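Long-range contacts in Cap5O (Staphylococcus aureus, PDB 3OJO), which probably oxidises UDP-N-acetyl-mannosamine with NAD as the electron acceptor, a step in building the capsular polysaccharide: residues G322-G327 / I380-S385; D356-L361 / H384-N389. All blocks are in the same frame, centred on the assembly; numbering follows the deposited sequence.

Both contacts join loops at the C-terminal ends of three strands in the five-stranded parallel sheet of the UDP-binding domain, which lie side by side in the order 351-355, 317-321, 377-380. Along the sequence come the loops after strands 317-321, 351-355 and 377-380. Contact 1 pairs the first loop with the third, and contact 2 the second with the continuation of the third. Their centres lie about 7 Å apart, and His-384 and Ser-385 belong to both. Asp-356 of contact 2 also accepts a hydrogen bond from Leu-323 N of contact 1. Three loops at the same end of the sheet are thus tied together, and from the first Lys-326 touches bound pyridine-2,6-dicarboxylic acid.

Contact 1: G322-G327 / I380-S385; sequences GLTYKG and ILSDHS
Ser-382 sets its CB against the CA of Gly-322, 3.6 Å away, while its hydroxyl reaches on to the backbone of Thr-324. The two loops leave adjacent parallel strands, 317-321 and 377-380, of the UDP-binding domain, and here, at the C-terminal ends of those strands, they lie backbone against side chain. With OG turned anti to the carbonyl carbon (chi1 -59°), Ser-382 donates to Thr-324 O at 2.6 Å, in the carbonyl plane and on a lone pair. A water lies between the same carbonyl and Leu-381 O, placed to bridge the two loops.

Gly-322, at phi 99°, brings its bare CA against Ser-382. Farther along, Gly-327 approaches the other loop in a similar way, its CA 3.6 Å from His-384 ND1.

Between the glycines, the imidazole of His-384 crosses the Thr-324 side chain at about a right angle, with Ser-382 CB lying over one face of the ring. Asp-328 N donates to ND1, and NE2 is engaged by Asp-356, which together fix the rotation of the ring. The Lys-326 side chain starts away from the 380-385 loop and touches bound pyridine-2,6-dicarboxylic acid. The Thr-324 hydroxyl is held within its own loop: OG1, placed between backbone N and carbonyl carbon (chi1 63°), donates to Lys-326 O at 2.8 Å and comes within 3.1 Å of His-384 CE1.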
loop_
_atom_site.group_PDB
_atom_site.type_symbol
_atom_site.label_atom_id
_atom_site.label_comp_id
_atom_site.label_asym_id
_atom_site.label_seq_id
_atom_site.Cartn_x
_atom_site.Cartn_y
_atom_site.Cartn_z
ATOM N N GLY B 322 -4.642 21.331 17.411
ATOM C CA GLY B 322 -5.403 20.129 17.116
ATOM C C GLY B 322 -5.059 18.976 18.034
ATOM O O GLY B 322 -3.884 18.660 18.230
ATOM N N LEU B 323 -6.094 18.352 18.618
ATOM C CA LEU B 323 -5.975 17.217 19.540
ATOM C C LEU B 323 -6.745 15.974 19.019
ATOM O O LEU B 323 -6.790 14.946 19.694
ATOM C CB LEU B 323 -6.484 17.604 20.932
ATOM C CG LEU B 323 -5.670 18.565 21.817
ATOM C CD1 LEU B 323 -6.405 18.796 23.101
ATOM C CD2 LEU B 323 -4.356 17.973 22.218
ATOM N N THR B 324 -7.295 16.066 17.804
ATOM C CA THR B 324 -8.084 15.003 17.173
ATOM C C THR B 324 -7.327 14.286 16.058
ATOM O O THR B 324 -6.439 14.888 15.449
ATOM C CB THR B 324 -9.387 15.604 16.596
ATOM O OG1 THR B 324 -9.064 16.554 15.573
ATOM C CG2 THR B 324 -10.269 16.237 17.666
ATOM N N TYR B 325 -7.721 13.027 15.738
ATOM C CA TYR B 325 -7.102 12.304 14.621
ATOM C C TYR B 325 -7.579 12.897 13.308
ATOM O O TYR B 325 -6.758 13.353 12.517
ATOM C CB TYR B 325 -7.343 10.781 14.683
ATOM C CG TYR B 325 -6.882 10.021 13.443
ATOM C CD1 TYR B 325 -5.543 10.039 13.040
ATOM C CD2 TYR B 325 -7.775 9.251 12.699
ATOM C CE1 TYR B 325 -5.116 9.339 11.907
ATOM C CE2 TYR B 325 -7.358 8.549 11.564
ATOM C CZ TYR B 325 -6.023 8.585 11.178
ATOM O OH TYR B 325 -5.604 7.875 10.073
ATOM N N LYS B 326 -8.890 12.934 13.095
ATOM C CA LYS B 326 -9.412 13.493 11.866
ATOM C C LYS B 326 -9.657 14.985 12.054
ATOM O O LYS B 326 -9.856 15.445 13.181
ATOM C CB LYS B 326 -10.684 12.745 11.403
ATOM C CG LYS B 326 -10.484 11.243 11.251
ATOM C CD LYS B 326 -11.720 10.530 10.748
ATOM C CE LYS B 326 -11.607 9.032 10.945
ATOM N NZ LYS B 326 -11.760 8.635 12.375
ATOM N N GLY B 327 -9.607 15.722 10.953
ATOM C CA GLY B 327 -9.887 17.145 10.942
ATOM C C GLY B 327 -11.376 17.433 10.957
ATOM O O GLY B 327 -12.163 16.645 10.438
ATOM N N ILE B 380 1.393 21.811 14.657
ATOM C CA ILE B 380 0.152 21.396 13.994
ATOM C C ILE B 380 0.024 19.852 13.860
ATOM O O ILE B 380 0.756 19.205 13.105
ATOM C CB ILE B 380 -0.176 22.181 12.709
ATOM C CG1 ILE B 380 0.134 23.675 12.893
ATOM C CG2 ILE B 380 -1.637 21.930 12.303
ATOM C CD1 ILE B 380 -0.271 24.538 11.795
ATOM N N LEU B 381 -0.929 19.294 14.617
ATOM C CA LEU B 381 -1.188 17.859 14.738
ATOM C C LEU B 381 -2.520 17.378 14.164
ATOM O O LEU B 381 -2.683 16.165 14.004
ATOM C CB LEU B 381 -1.031 17.395 16.198
ATOM C CG LEU B 381 0.241 17.760 16.943
ATOM C CD1 LEU B 381 0.140 17.318 18.345
ATOM C CD2 LEU B 381 1.481 17.168 16.272
ATOM N N SER B 382 -3.436 18.317 13.796
ATOM C CA SER B 382 -4.736 18.017 13.162
ATOM C C SER B 382 -4.947 18.853 11.910
ATOM O O SER B 382 -4.496 19.990 11.865
ATOM C CB SER B 382 -5.890 18.222 14.137
ATOM O OG SER B 382 -5.724 17.382 15.269
ATOM N N ASP B 383 -5.612 18.293 10.895
ATOM C CA ASP B 383 -5.873 19.000 9.638
ATOM C C ASP B 383 -7.270 19.695 9.605
ATOM O O ASP B 383 -8.048 19.537 8.655
ATOM C CB ASP B 383 -5.593 18.102 8.401
ATOM C CG ASP B 383 -6.422 16.831 8.282
ATOM O OD1 ASP B 383 -7.186 16.518 9.228
ATOM O OD2 ASP B 383 -6.284 16.133 7.263
ATOM N N HIS B 384 -7.557 20.492 10.652
ATOM C CA HIS B 384 -8.780 21.272 10.765
ATOM C C HIS B 384 -8.813 22.338 9.675
ATOM O O HIS B 384 -7.784 22.959 9.403
ATOM C CB HIS B 384 -8.862 21.939 12.141
ATOM C CG HIS B 384 -9.013 20.981 13.274
ATOM N ND1 HIS B 384 -9.932 19.951 13.230
ATOM C CD2 HIS B 384 -8.396 20.967 14.474
ATOM C CE1 HIS B 384 -9.826 19.320 14.383
ATOM N NE2 HIS B 384 -8.916 19.896 15.168
ATOM N N SER B 385 -9.991 22.534 9.044
ATOM C CA SER B 385 -10.233 23.513 7.967
ATOM C C SER B 385 -9.744 24.914 8.322
ATOM O O SER B 385 -9.176 25.600 7.470
ATOM C CB SER B 385 -11.714 23.550 7.616
ATOM O OG SER B 385 -12.072 22.395 6.876
HETATM O O HOH W 1 -3.975 13.987 13.846
#

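Contact 2: D356-L361 / H384-N389; sequences DPHVEL and HSEFKN
His-358 and His-384 lie partly over one another, their side chains sliding past in opposite directions. CD2 of His-358 sits 3.3 Å above the plane of the His-384 ring, toward its rim near ND1. The ring centroids are 4.5 Å apart with the planes at 36°, an oblique meeting. Each imidazole then turns its NE2 to a carboxylate of the facing loop, and the two acids come from opposite segments.

His-384 NE2 donates to Asp-356 OD1 at 2.8 Å, with an N-H...O angle of 158°. The oxygen lies close to the ring plane, but the nitrogen meets it on the syn side and well out of the carboxylate plane, the two flat groups being steeply inclined. The acid is steadied by its own backbone: OD2 accepts from His-358 N through its anti lone pair, forming an Asx turn, and OD1 also receives Leu-323 N. Several donors thus converge on this buried carboxylate, which would probably favour its charged form.

His-358 NE2 reaches Glu-386 OE1 at 3.0 Å, near the ring plane and on the syn lone pair. Here ring and carboxylate stand almost perpendicular. A bend at chi2 of 95° brings the glutamate back to the histidine and lays OE2 3.5 Å from Pro-357 CG. Asp-328 OD2 lies close to Glu-386 OE1, a like-charge approach that may raise the pKa of one acid and could favour a protonated His-358. Phe-387, buried beside the cluster, sets one ring face against His-384 CB and brings CZ within 4.5 Å of Pro-357 CD.

Two His-carboxylate hydrogen bonds, one donated from each loop, join the loops after strands 351-355 and 377-380 at the C-terminal end of the UDP-binding domain's Rossmann-like parallel sheet.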
loop_
_atom_site.group_PDB
_atom_site.type_symbol
_atom_site.label_atom_id
_atom_site.label_comp_id
_atom_site.label_asym_id
_atom_site.label_seq_id
_atom_site.Cartn_x
_atom_site.Cartn_y
_atom_site.Cartn_z
ATOM N N ASP B 356 -7.635 23.770 20.233
ATOM C CA ASP B 356 -8.529 23.059 19.320
ATOM C C ASP B 356 -9.950 23.654 19.367
ATOM O O ASP B 356 -10.620 23.547 20.396
ATOM C CB ASP B 356 -8.510 21.528 19.507
ATOM C CG ASP B 356 -9.039 20.757 18.305
ATOM O OD1 ASP B 356 -8.437 19.730 17.947
ATOM O OD2 ASP B 356 -10.080 21.155 17.760
ATOM N N PRO B 357 -10.421 24.285 18.259
ATOM C CA PRO B 357 -11.776 24.874 18.266
ATOM C C PRO B 357 -12.917 23.855 18.331
ATOM O O PRO B 357 -14.028 24.208 18.729
ATOM C CB PRO B 357 -11.821 25.666 16.958
ATOM C CG PRO B 357 -10.842 24.995 16.068
ATOM C CD PRO B 357 -9.746 24.488 16.958
ATOM N N HIS B 358 -12.641 22.601 17.932
ATOM C CA HIS B 358 -13.604 21.505 17.907
ATOM C C HIS B 358 -13.676 20.745 19.232
ATOM O O HIS B 358 -14.696 20.110 19.500
ATOM C CB HIS B 358 -13.281 20.549 16.746
ATOM C CG HIS B 358 -13.292 21.224 15.412
ATOM N ND1 HIS B 358 -14.460 21.384 14.700
ATOM C CD2 HIS B 358 -12.276 21.791 14.722
ATOM C CE1 HIS B 358 -14.122 22.025 13.594
ATOM N NE2 HIS B 358 -12.816 22.284 13.558
ATOM N N VAL B 359 -12.603 20.810 20.064
ATOM C CA VAL B 359 -12.518 20.110 21.363
ATOM C C VAL B 359 -12.951 21.018 22.539
ATOM O O VAL B 359 -12.334 22.062 22.793
ATOM C CB VAL B 359 -11.133 19.432 21.598
ATOM C CG1 VAL B 359 -11.099 18.704 22.930
ATOM C CG2 VAL B 359 -10.783 18.469 20.473
ATOM N N GLU B 360 -14.007 20.589 23.261
ATOM C CA GLU B 360 -14.587 21.346 24.375
ATOM C C GLU B 360 -14.058 21.038 25.789
ATOM O O GLU B 360 -14.604 21.580 26.755
ATOM C CB GLU B 360 -16.132 21.315 24.318
ATOM C CG GLU B 360 -16.771 22.594 23.797
ATOM C CD GLU B 360 -16.634 22.836 22.304
ATOM O OE1 GLU B 360 -15.935 23.804 21.924
ATOM O OE2 GLU B 360 -17.216 22.055 21.515
ATOM N N LEU B 361 -12.982 20.237 25.923
ATOM C CA LEU B 361 -12.391 19.911 27.233
ATOM C C LEU B 361 -11.960 21.155 28.058
ATOM O O LEU B 361 -11.721 22.232 27.500
ATOM C CB LEU B 361 -11.216 18.915 27.105
ATOM C CG LEU B 361 -11.463 17.400 27.224
ATOM C CD1 LEU B 361 -12.655 17.049 28.095
ATOM C CD2 LEU B 361 -11.528 16.743 25.884
ATOM N N HIS B 384 -7.557 20.492 10.652
ATOM C CA HIS B 384 -8.780 21.272 10.765
ATOM C C HIS B 384 -8.813 22.338 9.675
ATOM O O HIS B 384 -7.784 22.959 9.403
ATOM C CB HIS B 384 -8.862 21.939 12.141
ATOM C CG HIS B 384 -9.013 20.981 13.274
ATOM N ND1 HIS B 384 -9.932 19.951 13.230
ATOM C CD2 HIS B 384 -8.396 20.967 14.474
ATOM C CE1 HIS B 384 -9.826 19.320 14.383
ATOM N NE2 HIS B 384 -8.916 19.896 15.168
ATOM N N SER B 385 -9.991 22.534 9.044
ATOM C CA SER B 385 -10.233 23.513 7.967
ATOM C C SER B 385 -9.744 24.914 8.322
ATOM O O SER B 385 -9.176 25.600 7.470
ATOM C CB SER B 385 -11.714 23.550 7.616
ATOM O OG SER B 385 -12.072 22.395 6.876
ATOM N N GLU B 386 -9.922 25.305 9.602
ATOM C CA GLU B 386 -9.521 26.593 10.171
ATOM C C GLU B 386 -8.032 26.851 10.030
ATOM O O GLU B 386 -7.625 28.004 9.886
ATOM C CB GLU B 386 -9.922 26.678 11.655
ATOM C CG GLU B 386 -11.423 26.583 11.899
ATOM C CD GLU B 386 -11.970 25.209 12.238
ATOM O OE1 GLU B 386 -11.624 24.229 11.537
ATOM O OE2 GLU B 386 -12.784 25.123 13.186
ATOM N N PHE B 387 -7.223 25.781 10.058
ATOM C CA PHE B 387 -5.763 25.843 9.979
ATOM C C PHE B 387 -5.212 26.072 8.566
ATOM O O PHE B 387 -4.027 26.366 8.419
ATOM C CB PHE B 387 -5.136 24.601 10.638
ATOM C CG PHE B 387 -5.423 24.361 12.111
ATOM C CD1 PHE B 387 -5.190 23.115 12.686
ATOM C CD2 PHE B 387 -5.862 25.396 12.936
ATOM C CE1 PHE B 387 -5.412 22.900 14.054
ATOM C CE2 PHE B 387 -6.089 25.177 14.301
ATOM C CZ PHE B 387 -5.863 23.932 14.851
ATOM N N LYS B 388 -6.067 25.956 7.535
ATOM C CA LYS B 388 -5.669 26.113 6.128
ATOM C C LYS B 388 -5.288 27.547 5.808
ATOM O O LYS B 388 -4.184 27.802 5.324
ATOM C CB LYS B 388 -6.767 25.584 5.173
ATOM C CG LYS B 388 -7.036 24.086 5.327
ATOM C CD LYS B 388 -8.235 23.614 4.538
ATOM C CE LYS B 388 -8.478 22.138 4.753
ATOM N NZ LYS B 388 -9.585 21.627 3.899
ATOM N N ASN B 389 -6.164 28.480 6.213
ATOM C CA ASN B 389 -6.057 29.914 5.987
ATOM C C ASN B 389 -5.651 30.679 7.251
ATOM O O ASN B 389 -6.483 31.347 7.880
ATOM C CB ASN B 389 -7.367 30.425 5.392
ATOM C CG ASN B 389 -7.794 29.667 4.151
ATOM O OD1 ASN B 389 -7.245 29.855 3.050
ATOM N ND2 ASN B 389 -8.774 28.775 4.306
#